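Local coordinates for protein arylmalonate decarboxylase (Bordetella bronchiseptica, PDB 3DTV) that catalyses the decarboxylation of 2-aryl-2-methylmalonates, taking up a proton and releasing carbon dioxide to give 2-arylpropionates, at residues B[78-83]-B[128-133]. Numbering follows the deposited sequence.
With SO4 (sulfate ion), chain L; SO4 (sulfate ion), chain J.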
loop_
_atom_site.group_PDB
_atom_site.type_symbol
_atom_site.label_atom_id
_atom_site.label_comp_id
_atom_site.label_asym_id
_atom_site.label_seq_id
_atom_site.Cartn_x
_atom_site.Cartn_y
_atom_site.Cartn_z
ATOM N N SER B 78 6.427 -4.097 4.790
ATOM C CA SER B 78 5.932 -2.894 5.441
ATOM C C SER B 78 4.955 -3.132 6.610
ATOM O O SER B 78 4.772 -2.248 7.469
ATOM C CB SER B 78 5.411 -1.933 4.369
ATOM O OG SER B 78 4.152 -2.322 3.946
ATOM N N PHE B 79 4.366 -4.332 6.660
ATOM C CA PHE B 79 3.274 -4.661 7.586
ATOM C C PHE B 79 3.592 -5.813 8.515
ATOM O O PHE B 79 3.249 -5.785 9.708
ATOM C CB PHE B 79 2.018 -4.984 6.816
ATOM C CG PHE B 79 1.184 -3.780 6.432
ATOM C CD1 PHE B 79 1.023 -3.429 5.076
ATOM C CD2 PHE B 79 0.508 -3.052 7.411
ATOM C CE1 PHE B 79 0.204 -2.358 4.707
ATOM C CE2 PHE B 79 -0.305 -1.977 7.055
ATOM C CZ PHE B 79 -0.454 -1.628 5.688
ATOM N N TYR B 80 4.295 -6.833 8.005
ATOM C CA TYR B 80 4.286 -8.176 8.673
ATOM C C TYR B 80 5.105 -8.287 9.968
ATOM O O TYR B 80 4.901 -9.201 10.800
ATOM C CB TYR B 80 4.739 -9.271 7.711
ATOM C CG TYR B 80 3.694 -9.683 6.709
ATOM C CD1 TYR B 80 2.631 -8.850 6.379
ATOM C CD2 TYR B 80 3.784 -10.924 6.065
ATOM C CE1 TYR B 80 1.691 -9.220 5.404
ATOM C CE2 TYR B 80 2.815 -11.315 5.083
ATOM C CZ TYR B 80 1.796 -10.445 4.780
ATOM O OH TYR B 80 0.853 -10.810 3.887
ATOM N N ARG B 81 6.063 -7.389 10.128
ATOM C CA ARG B 81 6.921 -7.427 11.325
ATOM C C ARG B 81 6.573 -6.315 12.359
ATOM O O ARG B 81 7.230 -6.172 13.379
ATOM C CB ARG B 81 8.389 -7.363 10.923
ATOM C CG ARG B 81 8.925 -8.618 10.231
ATOM C CD ARG B 81 10.355 -8.347 9.865
ATOM N NE ARG B 81 10.980 -9.554 9.397
ATOM C CZ ARG B 81 11.097 -9.917 8.117
ATOM N NH1 ARG B 81 10.771 -9.077 7.124
ATOM N NH2 ARG B 81 11.614 -11.114 7.853
ATOM N N GLY B 82 5.542 -5.535 12.078
ATOM C CA GLY B 82 5.084 -4.512 13.055
ATOM C C GLY B 82 5.548 -3.140 12.647
ATOM O O GLY B 82 6.293 -3.001 11.651
ATOM N N ALA B 83 5.118 -2.147 13.427
ATOM C CA ALA B 83 5.356 -0.742 13.171
ATOM C C ALA B 83 6.783 -0.293 13.513
ATOM O O ALA B 83 7.351 0.569 12.833
ATOM C CB ALA B 83 4.286 0.142 13.958
ATOM N N ASP B 128 -6.119 -15.291 4.314
ATOM C CA ASP B 128 -6.449 -14.739 5.645
ATOM C C ASP B 128 -5.247 -14.062 6.324
ATOM O O ASP B 128 -5.419 -13.081 7.020
ATOM C CB ASP B 128 -6.920 -15.828 6.623
ATOM C CG ASP B 128 -8.401 -16.184 6.477
ATOM O OD1 ASP B 128 -9.220 -15.298 6.130
ATOM O OD2 ASP B 128 -8.751 -17.361 6.756
ATOM N N ASP B 129 -4.063 -14.641 6.111
ATOM C CA ASP B 129 -2.845 -14.316 6.784
ATOM C C ASP B 129 -2.529 -12.825 6.679
ATOM O O ASP B 129 -1.945 -12.228 7.617
ATOM C CB ASP B 129 -1.669 -15.135 6.221
ATOM C CG ASP B 129 -0.331 -14.728 6.863
ATOM O OD1 ASP B 129 -0.211 -14.961 8.093
ATOM O OD2 ASP B 129 0.577 -14.164 6.176
ATOM N N VAL B 130 -2.915 -12.222 5.554
ATOM C CA VAL B 130 -2.602 -10.814 5.306
ATOM C C VAL B 130 -3.482 -9.889 6.147
ATOM O O VAL B 130 -2.970 -8.928 6.698
ATOM C CB VAL B 130 -2.614 -10.419 3.790
ATOM C CG1 VAL B 130 -4.011 -10.319 3.287
ATOM C CG2 VAL B 130 -1.837 -9.072 3.531
ATOM N N ASN B 131 -4.789 -10.175 6.231
ATOM C CA ASN B 131 -5.657 -9.468 7.220
ATOM C C ASN B 131 -5.173 -9.583 8.656
ATOM O O ASN B 131 -5.178 -8.602 9.376
ATOM C CB ASN B 131 -7.099 -9.958 7.174
ATOM C CG ASN B 131 -7.904 -9.345 6.033
ATOM O OD1 ASN B 131 -7.456 -8.413 5.368
ATOM N ND2 ASN B 131 -9.130 -9.838 5.853
ATOM N N GLU B 132 -4.801 -10.784 9.079
ATOM C CA GLU B 132 -4.213 -11.058 10.404
ATOM C C GLU B 132 -3.004 -10.137 10.697
ATOM O O GLU B 132 -2.875 -9.552 11.774
ATOM C CB GLU B 132 -3.774 -12.525 10.425
ATOM C CG GLU B 132 -3.875 -13.249 11.710
ATOM C CD GLU B 132 -5.307 -13.332 12.252
ATOM O OE1 GLU B 132 -5.579 -12.654 13.281
ATOM O OE2 GLU B 132 -6.136 -14.043 11.652
ATOM N N ARG B 133 -2.118 -10.046 9.715
ATOM C CA ARG B 133 -0.920 -9.252 9.752
ATOM C C ARG B 133 -1.255 -7.785 9.745
ATOM O O ARG B 133 -0.712 -7.026 10.557
ATOM C CB ARG B 133 0.031 -9.625 8.592
ATOM C CG ARG B 133 0.864 -10.911 8.855
ATOM C CD ARG B 133 1.249 -10.907 10.351
ATOM N NE ARG B 133 1.250 -12.251 10.804
ATOM C CZ ARG B 133 0.410 -12.835 11.658
ATOM N NH1 ARG B 133 -0.455 -12.173 12.407
ATOM N NH2 ARG B 133 0.527 -14.144 11.803
HETATM S S SO4 L . -7.092 -18.785 3.637
HETATM O O1 SO4 L . -7.605 -17.648 2.856
HETATM O O2 SO4 L . -6.176 -19.615 2.834
HETATM O O3 SO4 L . -6.367 -18.297 4.807
HETATM O O4 SO4 L . -8.233 -19.592 4.093
HETATM S S SO4 J . 13.658 -13.977 6.121
HETATM O O1 SO4 J . 12.926 -14.960 6.918
HETATM O O2 SO4 J . 14.885 -13.583 6.829
HETATM O O3 SO4 J . 14.035 -14.592 4.851
HETATM O O4 SO4 J . 12.819 -12.814 5.813
HETATM O O HOH W 1 1.818 -7.368 11.819
#
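Y80 lays one face of its ring on the aliphatic root of R133: CG of R133 sits 3.7 Å from the ring centroid, only 13° off the normal, in a CH-pi contact. CB of R133 comes to 3.5 Å from CD1 of Y80. At the far end the ring meets V130 edge-on, CG2 of V130 lying near the ring plane and 3.2 Å from the phenolic OH of Y80. The carboxylate of D129 stands perpendicular to the ring, with OD2 3.8 Å from CE2 of Y80. Bends at chi2 and chi3 (-38° and 145°) turn the R133 guanidinium steeply against the ring and back toward D129; OD1 of D129 is 3.9 Å from NH2 of R133, a long pairing of charges alone. One water donates to the carbonyl oxygens of both F79 and R133, bridging the two backbones. The contact spans the two alpha/beta halves of this Asp/Glu racemase-clan fold, each built on a four-stranded parallel sheet, linking the type I turn F79–G82, between helices 75-79 and 83-97, to the first turns of helix 128-140. Farther in, F79 packs on L134 and edge-to-face with F137; V130 rests on T124 of strand 119-124. A83 N donates separately to E140 of helix 128-140.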